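Local coordinates for Rho GTPase-activating protein 27 (PDB 3PP2) that probably drives the Rho-type GTPases CDC42 and RAC1 into their inactive GDP-bound state and may take part in clathrin-mediated endocytosis, at residues A[25-31]-A[100-104]; A[76-80]-A[111-115]; A[9-13]-A[37-41]; A[31-35]-A[46-50]. All coordinates share one frame; numbering follows the deposited sequence. Where two conformers were deposited one is given.

In the fold
The chain is the pleckstrin homology (PH) domain of a longer multidomain protein. From the N terminus, strand 10-21 runs out and strand 32-39 returns beside it; interaction 3 (9-13 with 37-41) closes that first loop at its far end. Interaction 4 (31-35 with 46-50) ties the start of strand 32-39 to the chain leaving strand 42-46, and crosses interaction 3. Interaction 1 carries the 25-31 loop to strand 100-104; its span contains the whole of interaction 4, shares Trp31 with it and crosses interaction 3. Interaction 2 follows 3 and 4 in series, crosses interaction 1, and binds strand 76-79 to the C-terminal helix 108-122, whose Trp114 reaches interaction 3.

Interaction 1 (A[25-31]-A[100-104]); sequences RLRKKHW and EYLIQ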
loop_
_atom_site.group_PDB
_atom_site.type_symbol
_atom_site.label_atom_id
_atom_site.label_comp_id
_atom_site.label_asym_id
_atom_site.label_seq_id
_atom_site.Cartn_x
_atom_site.Cartn_y
_atom_site.Cartn_z
ATOM N N ARG A 25 -9.749 21.089 22.769
ATOM C CA ARG A 25 -9.552 21.071 21.321
ATOM C C ARG A 25 -8.734 22.298 20.881
ATOM O O ARG A 25 -8.924 23.413 21.422
ATOM C CB ARG A 25 -10.901 21.091 20.616
ATOM C CG ARG A 25 -11.765 19.837 20.887
ATOM C CD ARG A 25 -12.535 19.379 19.673
ATOM N NE ARG A 25 -11.583 18.760 18.769
ATOM C CZ ARG A 25 -11.072 17.530 18.920
ATOM N NH1 ARG A 25 -10.193 17.085 18.036
ATOM N NH2 ARG A 25 -11.428 16.744 19.948
ATOM N N LEU A 26 -7.864 22.107 19.900
ATOM C CA LEU A 26 -7.143 23.197 19.238
ATOM C C LEU A 26 -8.012 23.842 18.185
ATOM O O LEU A 26 -8.853 23.154 17.587
ATOM C CB LEU A 26 -5.835 22.679 18.643
ATOM C CG LEU A 26 -4.893 22.094 19.703
ATOM C CD1 LEU A 26 -3.542 21.739 18.997
ATOM C CD2 LEU A 26 -4.697 23.024 20.965
ATOM N N ARG A 27 -7.794 25.142 17.936
ATOM C CA ARG A 27 -8.624 25.911 16.997
ATOM C C ARG A 27 -8.450 25.428 15.567
ATOM O O ARG A 27 -9.430 25.354 14.819
ATOM C CB ARG A 27 -8.256 27.393 17.111
ATOM C CG ARG A 27 -9.126 28.364 16.320
ATOM C CD ARG A 27 -8.685 29.819 16.660
ATOM N NE ARG A 27 -9.089 30.801 15.656
ATOM N N LYS A 28 -7.211 25.143 15.155
ATOM C CA LYS A 28 -6.968 24.680 13.777
ATOM C C LYS A 28 -5.951 23.569 13.751
ATOM O O LYS A 28 -5.303 23.296 14.751
ATOM C CB LYS A 28 -6.520 25.809 12.883
ATOM C CG LYS A 28 -5.123 26.314 13.096
ATOM C CD LYS A 28 -4.860 27.573 12.214
ATOM N N LYS A 29 -5.832 22.935 12.599
ATOM C CA LYS A 29 -4.834 21.902 12.405
ATOM C C LYS A 29 -3.460 22.492 12.162
ATOM O O LYS A 29 -3.320 23.633 11.657
ATOM C CB LYS A 29 -5.276 20.924 11.308
ATOM C CG LYS A 29 -6.412 19.991 11.846
ATOM C CD LYS A 29 -6.989 19.104 10.859
ATOM C CE LYS A 29 -8.264 18.482 11.387
ATOM N NZ LYS A 29 -9.394 19.462 11.497
ATOM N N HIS A 30 -2.460 21.752 12.618
ATOM C CA HIS A 30 -1.062 22.112 12.503
ATOM C C HIS A 30 -0.261 20.935 11.946
ATOM O O HIS A 30 0.560 20.341 12.632
ATOM C CB HIS A 30 -0.528 22.535 13.879
ATOM C CG HIS A 30 -1.070 23.834 14.344
ATOM N ND1 HIS A 30 -2.283 23.954 14.988
ATOM C CD2 HIS A 30 -0.560 25.083 14.257
ATOM C CE1 HIS A 30 -2.495 25.225 15.286
ATOM N NE2 HIS A 30 -1.465 25.930 14.850
ATOM N N TRP A 31 -0.558 20.561 10.707
ATOM C CA TRP A 31 0.107 19.419 10.086
ATOM C C TRP A 31 1.565 19.652 9.746
ATOM O O TRP A 31 1.940 20.722 9.211
ATOM C CB TRP A 31 -0.589 19.018 8.781
ATOM C CG TRP A 31 -1.967 18.473 8.868
ATOM C CD1 TRP A 31 -3.134 19.135 8.569
ATOM C CD2 TRP A 31 -2.341 17.110 9.126
ATOM N NE1 TRP A 31 -4.205 18.283 8.671
ATOM C CE2 TRP A 31 -3.752 17.034 9.015
ATOM C CE3 TRP A 31 -1.630 15.961 9.495
ATOM C CZ2 TRP A 31 -4.463 15.838 9.242
ATOM C CZ3 TRP A 31 -2.318 14.795 9.707
ATOM C CH2 TRP A 31 -3.725 14.733 9.575
ATOM N N GLU A 100 -5.032 14.490 21.847
ATOM C CA GLU A 100 -5.471 13.818 20.637
ATOM C C GLU A 100 -4.583 14.266 19.475
ATOM O O GLU A 100 -4.148 15.423 19.420
ATOM C CB GLU A 100 -6.961 14.143 20.329
ATOM C CG GLU A 100 -7.972 13.655 21.415
ATOM C CD GLU A 100 -9.426 13.996 21.115
ATOM O OE1 GLU A 100 -9.697 14.643 20.079
ATOM O OE2 GLU A 100 -10.304 13.605 21.929
ATOM N N TYR A 101 -4.360 13.340 18.551
ATOM C CA TYR A 101 -3.515 13.537 17.367
ATOM C C TYR A 101 -4.178 12.870 16.180
ATOM O O TYR A 101 -4.859 11.850 16.341
ATOM C CB TYR A 101 -2.126 12.892 17.553
ATOM C CG TYR A 101 -1.408 13.417 18.765
ATOM C CD1 TYR A 101 -0.482 14.443 18.682
ATOM C CD2 TYR A 101 -1.682 12.862 20.014
ATOM C CE1 TYR A 101 0.132 14.923 19.816
ATOM C CE2 TYR A 101 -1.098 13.316 21.152
ATOM C CZ TYR A 101 -0.158 14.363 21.065
ATOM O OH TYR A 101 0.439 14.841 22.221
ATOM N N LEU A 102 -3.996 13.464 15.007
ATOM C CA LEU A 102 -4.278 12.804 13.749
ATOM C C LEU A 102 -2.975 12.415 13.082
ATOM O O LEU A 102 -2.004 13.171 13.145
ATOM C CB LEU A 102 -5.108 13.689 12.829
ATOM C CG LEU A 102 -6.424 14.198 13.385
ATOM C CD1 LEU A 102 -7.104 15.203 12.458
ATOM C CD2 LEU A 102 -7.353 13.107 13.786
ATOM N N ILE A 103 -3.005 11.277 12.376
ATOM C CA ILE A 103 -1.839 10.669 11.737
ATOM C C ILE A 103 -2.272 10.338 10.322
ATOM O O ILE A 103 -3.370 9.801 10.122
ATOM C CB ILE A 103 -1.360 9.391 12.483
ATOM C CG1 ILE A 103 -1.180 9.673 13.986
ATOM C CG2 ILE A 103 -0.131 8.787 11.841
ATOM C CD1 ILE A 103 -0.956 8.413 14.793
ATOM N N GLN A 104 -1.437 10.668 9.342
ATOM C CA GLN A 104 -1.864 10.518 7.937
ATOM C C GLN A 104 -0.721 10.199 7.028
ATOM O O GLN A 104 0.428 10.583 7.273
ATOM C CB GLN A 104 -2.513 11.844 7.518
ATOM C CG GLN A 104 -3.244 11.879 6.209
ATOM C CD GLN A 104 -2.381 12.282 5.036
ATOM O OE1 GLN A 104 -1.371 13.020 5.178
ATOM N NE2 GLN A 104 -2.802 11.853 3.839
#
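Trp31 and Leu102 form the close-packed part of this contact. The six-membered end of the indole reaches strand 100-104: CH2 of Trp31 approaches CB of Leu102 at 3.7 Å, and CZ3 of Trp31 meets CB of Gln104 at the same 3.7 Å. The indole comes to the strand obliquely, neither flat nor edge-on, and its plane is turned 82° from the Gln104 amide. That amide is buried and turned to other partners: its NE2 bonds to Lys88 O and Asp106 OD1 and its OE1 to Arg87, whose guanidinium also makes a cation-pi contact with Trp31. Trp31 thus has aliphatic carbons of Leu102 and Gln104 and the charge of Arg87 around it.

Away from the indole the packing thins. Lys29 adds a single aliphatic touch, its CE 3.6 Å from Leu102 CD1. At the exposed end, Arg25 bends its chain at chi2 and again at chi3 (74°) and brings its guanidinium edge to Glu100. Arg25 NH2 bonds to Glu100 OE1 at 2.7 Å, with an N-H...O angle of 155°, while the bond from Arg25 NH1 to the same Glu100 OE1, at 3.2 Å, is weak. The oxygen lies near the guanidinium plane but is met from above the plane of its own carboxylate. Glu100 was deposited in two conformers, and this geometry is that of one of them.

A citrate, probably from the crystallisation liquor, accepts a hydrogen bond from Trp31 NE1, and another citrate accepts one from Arg25 N. Segment 25-31 belongs to the loop between the first two long strands, the place where many PH domains hold phosphoinositide headgroups.

Interaction 2 (A[76-80]-A[111-115]); sequences TLSWA and ISTWH
The C-terminal helix that packs against the sheet of a PH domain meets strand 76-79 here through Leu77, Trp79, Ile111 and His115, helix and strand running nearly antiparallel. His115 is the centre of the contact. With its CG anti to the backbone N (chi1 178°), the imidazole reaches out from the helix to the strand. Leu77 lays a methyl over one face of this ring, a CH-pi contact with CD2 of Leu77 3.7 Å from the His115 ring centroid and 15° off the normal. The same Leu77 CD2 lies 3.5 Å from His115 O. Trp79 brings its five-membered ring near the imidazole, planes 23° apart but slid so far that the rings barely overlap; NE1 of Trp79 is 3.7 Å from CD2 of His115. One turn earlier, Ile111 CG2 packs at 3.8 Å from Trp79 CH2.

No hydrogen bond joins the two segments. The polar atoms look to a second subunit instead: His115 ND1 bonds to Trp79 NE1 of that subunit, and Ser112 OG to His115 ND1 of that subunit. The result is the helix-on-sheet packing of the PH fold, used here also as a subunit interface.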
loop_
_atom_site.group_PDB
_atom_site.type_symbol
_atom_site.label_atom_id
_atom_site.label_comp_id
_atom_site.label_asym_id
_atom_site.label_seq_id
_atom_site.Cartn_x
_atom_site.Cartn_y
_atom_site.Cartn_z
ATOM N N THR A 76 -6.491 5.255 22.831
ATOM C CA THR A 76 -7.541 4.790 21.924
ATOM C C THR A 76 -7.141 5.171 20.499
ATOM O O THR A 76 -6.783 6.313 20.240
ATOM C CB THR A 76 -8.876 5.425 22.271
ATOM O OG1 THR A 76 -9.235 5.055 23.605
ATOM C CG2 THR A 76 -10.001 4.918 21.350
ATOM N N LEU A 77 -7.165 4.186 19.610
ATOM C CA LEU A 77 -6.841 4.364 18.182
ATOM C C LEU A 77 -8.063 4.057 17.350
ATOM O O LEU A 77 -8.722 3.037 17.572
ATOM C CB LEU A 77 -5.729 3.398 17.842
ATOM C CG LEU A 77 -5.326 3.241 16.383
ATOM C CD1 LEU A 77 -4.619 4.507 15.907
ATOM C CD2 LEU A 77 -4.427 1.974 16.241
ATOM N N SER A 78 -8.274 4.861 16.330
ATOM C CA SER A 78 -9.320 4.630 15.369
ATOM C C SER A 78 -8.963 5.180 14.005
ATOM O O SER A 78 -8.037 5.954 13.870
ATOM C CB SER A 78 -10.609 5.272 15.821
ATOM O OG SER A 78 -10.461 6.653 15.992
ATOM N N TRP A 79 -9.685 4.758 12.988
ATOM C CA TRP A 79 -9.736 5.487 11.736
ATOM C C TRP A 79 -10.623 6.708 11.983
ATOM O O TRP A 79 -11.748 6.595 12.476
ATOM C CB TRP A 79 -10.276 4.623 10.608
ATOM C CG TRP A 79 -9.373 3.532 10.207
ATOM C CD1 TRP A 79 -9.183 2.334 10.845
ATOM C CD2 TRP A 79 -8.488 3.511 9.055
ATOM N NE1 TRP A 79 -8.287 1.576 10.156
ATOM C CE2 TRP A 79 -7.835 2.258 9.058
ATOM C CE3 TRP A 79 -8.220 4.400 8.015
ATOM C CZ2 TRP A 79 -6.879 1.898 8.083
ATOM C CZ3 TRP A 79 -7.300 4.037 7.026
ATOM C CH2 TRP A 79 -6.644 2.798 7.069
ATOM N N ALA A 80 -10.130 7.882 11.615
ATOM C CA ALA A 80 -10.883 9.111 11.869
ATOM C C ALA A 80 -12.136 9.171 11.007
ATOM O O ALA A 80 -12.136 8.679 9.879
ATOM C CB ALA A 80 -10.044 10.310 11.581
ATOM N N ILE A 111 -0.456 3.587 6.139
ATOM C CA ILE A 111 -1.314 3.895 7.310
ATOM C C ILE A 111 -1.864 2.623 7.942
ATOM O O ILE A 111 -1.882 2.493 9.154
ATOM C CB ILE A 111 -2.400 4.904 6.926
ATOM C CG1 ILE A 111 -1.752 6.308 6.858
ATOM C CG2 ILE A 111 -3.622 4.900 7.855
ATOM C CD1 ILE A 111 -1.397 6.906 8.260
ATOM N N SER A 112 -2.310 1.656 7.144
ATOM C CA SER A 112 -2.847 0.418 7.743
ATOM C C SER A 112 -1.782 -0.334 8.523
ATOM O O SER A 112 -2.038 -0.865 9.594
ATOM C CB SER A 112 -3.465 -0.450 6.652
ATOM O OG SER A 112 -3.972 -1.656 7.193
ATOM N N THR A 113 -0.572 -0.386 7.969
ATOM C CA THR A 113 0.505 -1.059 8.672
ATOM C C THR A 113 0.871 -0.316 9.984
ATOM O O THR A 113 1.200 -0.959 10.986
ATOM C CB THR A 113 1.752 -1.300 7.807
ATOM O OG1 THR A 113 2.345 -0.048 7.428
ATOM C CG2 THR A 113 1.378 -2.160 6.554
ATOM N N TRP A 114 0.825 0.998 9.976
ATOM C CA TRP A 114 0.999 1.755 11.215
ATOM C C TRP A 114 -0.133 1.547 12.211
ATOM O O TRP A 114 0.098 1.459 13.412
ATOM C CB TRP A 114 1.210 3.253 10.937
ATOM C CG TRP A 114 2.632 3.587 10.639
ATOM C CD1 TRP A 114 3.217 3.715 9.424
ATOM C CD2 TRP A 114 3.640 3.855 11.599
ATOM N NE1 TRP A 114 4.537 4.042 9.551
ATOM C CE2 TRP A 114 4.834 4.146 10.874
ATOM C CE3 TRP A 114 3.663 3.912 12.997
ATOM C CZ2 TRP A 114 6.017 4.488 11.497
ATOM C CZ3 TRP A 114 4.867 4.253 13.614
ATOM C CH2 TRP A 114 6.015 4.529 12.865
ATOM N N HIS A 115 -1.362 1.464 11.731
ATOM C CA HIS A 115 -2.454 1.145 12.598
ATOM C C HIS A 115 -2.207 -0.159 13.311
ATOM O O HIS A 115 -2.372 -0.247 14.526
ATOM C CB HIS A 115 -3.756 1.101 11.776
ATOM C CG HIS A 115 -4.954 0.730 12.566
ATOM N ND1 HIS A 115 -5.175 -0.551 13.011
ATOM C CD2 HIS A 115 -5.986 1.475 13.030
ATOM C CE1 HIS A 115 -6.279 -0.568 13.737
ATOM N NE2 HIS A 115 -6.814 0.638 13.731
#

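Interaction 3 (A[9-13]-A[37-41]); sequences DKAGV and VLEGG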
loop_
_atom_site.group_PDB
_atom_site.type_symbol
_atom_site.label_atom_id
_atom_site.label_comp_id
_atom_site.label_asym_id
_atom_site.label_seq_id
_atom_site.Cartn_x
_atom_site.Cartn_y
_atom_site.Cartn_z
ATOM N N ASP A 9 7.908 -2.971 16.654
ATOM C CA ASP A 9 8.406 -1.575 16.575
ATOM C C ASP A 9 8.487 -1.148 15.128
ATOM O O ASP A 9 8.475 -1.966 14.237
ATOM C CB ASP A 9 9.750 -1.470 17.247
ATOM C CG ASP A 9 9.695 -1.923 18.705
ATOM O OD1 ASP A 9 8.577 -1.896 19.337
ATOM O OD2 ASP A 9 10.765 -2.328 19.211
ATOM N N LYS A 10 8.507 0.159 14.917
ATOM C CA LYS A 10 8.388 0.685 13.575
ATOM C C LYS A 10 8.928 2.106 13.552
ATOM O O LYS A 10 8.843 2.812 14.528
ATOM C CB LYS A 10 6.919 0.671 13.153
ATOM C CG LYS A 10 6.725 0.729 11.680
ATOM C CD LYS A 10 5.243 0.453 11.358
ATOM C CE LYS A 10 4.983 0.457 9.856
ATOM N NZ LYS A 10 5.674 -0.639 9.164
ATOM N N ALA A 11 9.404 2.541 12.401
ATOM C CA ALA A 11 9.849 3.904 12.217
ATOM C C ALA A 11 9.630 4.295 10.767
ATOM O O ALA A 11 9.802 3.470 9.845
ATOM C CB ALA A 11 11.377 4.055 12.639
ATOM N N GLY A 12 9.247 5.545 10.558
ATOM C CA GLY A 12 8.954 6.062 9.225
ATOM C C GLY A 12 8.508 7.506 9.223
ATOM O O GLY A 12 8.275 8.073 10.286
ATOM N N VAL A 13 8.434 8.130 8.057
ATOM C CA VAL A 13 7.921 9.462 7.984
ATOM C C VAL A 13 6.383 9.454 7.839
ATOM O O VAL A 13 5.846 8.776 6.954
ATOM C CB VAL A 13 8.605 10.276 6.875
ATOM C CG1 VAL A 13 7.937 11.667 6.781
ATOM C CG2 VAL A 13 10.118 10.396 7.111
ATOM N N VAL A 37 8.718 7.231 15.458
ATOM C CA VAL A 37 9.212 5.971 15.984
ATOM C C VAL A 37 8.250 5.391 16.996
ATOM O O VAL A 37 7.832 6.067 17.912
ATOM C CB VAL A 37 10.595 6.136 16.664
ATOM C CG1 VAL A 37 11.097 4.840 17.357
ATOM C CG2 VAL A 37 11.622 6.646 15.604
ATOM N N LEU A 38 7.881 4.144 16.773
ATOM C CA LEU A 38 7.155 3.338 17.747
ATOM C C LEU A 38 8.105 2.327 18.348
ATOM O O LEU A 38 8.676 1.503 17.646
ATOM C CB LEU A 38 6.012 2.611 17.053
ATOM C CG LEU A 38 5.196 1.645 17.900
ATOM C CD1 LEU A 38 4.504 2.367 19.021
ATOM C CD2 LEU A 38 4.219 0.908 17.005
ATOM N N GLU A 39 8.316 2.413 19.662
ATOM C CA GLU A 39 9.240 1.501 20.349
ATOM C C GLU A 39 8.734 1.318 21.762
ATOM O O GLU A 39 8.422 2.297 22.422
ATOM C CB GLU A 39 10.659 2.118 20.349
ATOM C CG GLU A 39 11.761 1.251 20.887
ATOM C CD GLU A 39 13.168 1.781 20.513
ATOM O OE1 GLU A 39 13.284 2.851 19.835
ATOM O OE2 GLU A 39 14.162 1.122 20.907
ATOM N N GLY A 40 8.666 0.067 22.218
ATOM C CA GLY A 40 8.229 -0.225 23.555
ATOM C C GLY A 40 6.935 0.380 24.063
ATOM O O GLY A 40 6.865 0.818 25.211
ATOM N N GLY A 41 5.889 0.397 23.234
ATOM C CA GLY A 41 4.630 0.993 23.679
ATOM C C GLY A 41 4.564 2.533 23.732
ATOM O O GLY A 41 3.670 3.097 24.349
#
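Val37 holds CG1 anti to its backbone N (chi1 174°), which leaves CG2 to face Ala11 across the strand pair, 3.9 Å from Ala11 CB. Asp9 sets CG anti to its carbonyl carbon (chi1 -58°), which sends the carboxylate toward Gly40. Both contacts belong to the antiparallel pairing of the first two long strands of the PH fold. Lys10 and Leu38 are its hydrogen-bonded pair: Lys10 N donates to Leu38 O at 3.0 Å, and Leu38 N returns the bond to Lys10 O at 2.8 Å. Ala11 and Val37 form the next, non-hydrogen-bonded pair, and Val37 CA-H also points at Lys10 O, with a CA...O distance of 3.5 Å.

The two faces of this ribbon differ. Leu38 packs on Trp114 and Ala117 of helix 108-122, and Lys10 stretches along the same helix, its ammonium end making a cation-pi contact with Trp114. Ala11 and Val37 lie on the other face, towards Trp35 and Phe46. Past Glu39 the strand turns at Gly40 and Gly41, both with positive phi. Here, in one of the two conformers of Asp9, Gly40 N makes a weak hydrogen bond of 3.5 Å to Asp9 OD1.

Interaction 4 (A[31-35]-A[46-50]); sequences WSASW and FKDSK
Trp35 and Ala33 offer their carbonyls to the departing chain. Phe46 N donates to Trp35 O at 2.9 Å, and Ser49 N donates almost straight to Ala33 O, also at 2.9 Å (172°). A water adds a third link, accepting from Trp35 N at 2.8 Å and donating to Lys47 O at 2.7 Å.

Side-chain hydrogen bonds brace the strand and the loop. Ser34 OG, set between its own backbone N and carbonyl carbon (chi1 75°), donates to Trp35 O at 3.0 Å from above the carbonyl plane, so that oxygen has two donors. Arg16 NE bonds to the same hydroxyl, while Arg16 NH1 takes Phe46 O. In one of the two conformers of Asp48, its OD1 accepts from Lys50 N at 2.9 Å, an Asx turn.

Aromatic packing adds the apolar part: Trp35 and Phe46 point the same way with planes 42° apart, CD1 of Trp35 3.7 Å from CD1 of Phe46. Trp35 NE1 goes to Arg58 O of a third subunit.

Two carbonyls and a bridging water thus fix the turn's course, while the rings take the apolar side into a subunit interface.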
loop_
_atom_site.group_PDB
_atom_site.type_symbol
_atom_site.label_atom_id
_atom_site.label_comp_id
_atom_site.label_asym_id
_atom_site.label_seq_id
_atom_site.Cartn_x
_atom_site.Cartn_y
_atom_site.Cartn_z
ATOM N N TRP A 31 -0.558 20.561 10.707
ATOM C CA TRP A 31 0.107 19.419 10.086
ATOM C C TRP A 31 1.565 19.652 9.746
ATOM O O TRP A 31 1.940 20.722 9.211
ATOM C CB TRP A 31 -0.589 19.018 8.781
ATOM C CG TRP A 31 -1.967 18.473 8.868
ATOM C CD1 TRP A 31 -3.134 19.135 8.569
ATOM C CD2 TRP A 31 -2.341 17.110 9.126
ATOM N NE1 TRP A 31 -4.205 18.283 8.671
ATOM C CE2 TRP A 31 -3.752 17.034 9.015
ATOM C CE3 TRP A 31 -1.630 15.961 9.495
ATOM C CZ2 TRP A 31 -4.463 15.838 9.242
ATOM C CZ3 TRP A 31 -2.318 14.795 9.707
ATOM C CH2 TRP A 31 -3.725 14.733 9.575
ATOM N N SER A 32 2.367 18.630 9.978
ATOM C CA SER A 32 3.735 18.520 9.495
ATOM C C SER A 32 4.052 17.062 9.215
ATOM O O SER A 32 3.436 16.178 9.828
ATOM C CB SER A 32 4.724 18.976 10.572
ATOM O OG SER A 32 4.569 20.317 10.869
ATOM N N ALA A 33 5.029 16.813 8.355
ATOM C CA ALA A 33 5.598 15.485 8.212
ATOM C C ALA A 33 6.828 15.352 9.077
ATOM O O ALA A 33 7.680 16.241 9.091
ATOM C CB ALA A 33 5.968 15.193 6.747
ATOM N N SER A 34 6.933 14.281 9.812
ATOM C CA SER A 34 8.101 14.002 10.628
ATOM C C SER A 34 8.452 12.567 10.694
ATOM O O SER A 34 7.584 11.696 10.518
ATOM C CB SER A 34 7.904 14.506 12.063
ATOM O OG SER A 34 7.045 13.687 12.820
ATOM N N TRP A 35 9.718 12.305 10.955
ATOM C CA TRP A 35 10.109 11.000 11.427
ATOM C C TRP A 35 9.286 10.658 12.671
ATOM O O TRP A 35 8.959 11.522 13.500
ATOM C CB TRP A 35 11.600 11.005 11.766
ATOM C CG TRP A 35 12.226 9.697 12.046
ATOM C CD1 TRP A 35 12.822 9.304 13.192
ATOM C CD2 TRP A 35 12.310 8.598 11.134
ATOM N NE1 TRP A 35 13.284 8.008 13.051
ATOM C CE2 TRP A 35 12.984 7.563 11.788
ATOM C CE3 TRP A 35 11.893 8.405 9.813
ATOM C CZ2 TRP A 35 13.252 6.342 11.167
ATOM C CZ3 TRP A 35 12.142 7.160 9.193
ATOM C CH2 TRP A 35 12.826 6.174 9.869
ATOM N N PHE A 46 8.978 13.179 15.895
ATOM C CA PHE A 46 10.104 14.122 15.952
ATOM C C PHE A 46 9.717 15.455 15.370
ATOM O O PHE A 46 8.624 15.670 14.857
ATOM C CB PHE A 46 11.318 13.448 15.271
ATOM C CG PHE A 46 11.901 12.342 16.100
ATOM C CD1 PHE A 46 11.387 11.050 16.068
ATOM C CD2 PHE A 46 12.911 12.603 16.986
ATOM C CE1 PHE A 46 11.900 10.084 16.862
ATOM C CE2 PHE A 46 13.403 11.617 17.806
ATOM C CZ PHE A 46 12.908 10.375 17.744
ATOM N N LYS A 47 10.623 16.412 15.519
ATOM C CA LYS A 47 10.472 17.707 14.940
ATOM C C LYS A 47 10.196 17.581 13.435
ATOM O O LYS A 47 10.602 16.592 12.812
ATOM C CB LYS A 47 11.771 18.500 15.198
ATOM C CG LYS A 47 11.700 19.990 14.877
ATOM C CD LYS A 47 13.046 20.665 15.169
ATOM C CE LYS A 47 12.950 22.210 15.178
ATOM N NZ LYS A 47 14.229 22.893 15.561
ATOM N N ASP A 48 9.528 18.581 12.873
ATOM C CA ASP A 48 9.252 18.661 11.435
ATOM C C ASP A 48 10.479 18.293 10.614
ATOM O O ASP A 48 11.579 18.799 10.889
ATOM C CB ASP A 48 8.817 20.093 11.126
ATOM C CG ASP A 48 8.306 20.300 9.692
ATOM O OD1 ASP A 48 8.432 19.415 8.808
ATOM O OD2 ASP A 48 7.718 21.383 9.491
ATOM N N SER A 49 10.302 17.466 9.575
ATOM C CA SER A 49 11.413 17.038 8.728
ATOM C C SER A 49 11.803 18.090 7.693
ATOM O O SER A 49 12.830 17.944 7.068
ATOM C CB SER A 49 11.099 15.731 8.020
ATOM O OG SER A 49 9.949 15.842 7.198
ATOM N N LYS A 50 10.986 19.101 7.483
ATOM C CA LYS A 50 11.304 20.068 6.440
ATOM C C LYS A 50 11.962 21.258 7.009
ATOM O O LYS A 50 11.653 21.655 8.122
ATOM C CB LYS A 50 10.056 20.384 5.637
ATOM C CG LYS A 50 9.661 19.198 4.726
ATOM C CD LYS A 50 10.129 19.340 3.319
ATOM C CE LYS A 50 9.945 18.027 2.542
ATOM N NZ LYS A 50 8.723 18.037 1.682
HETATM O O HOH W 1 11.385 14.578 11.206
#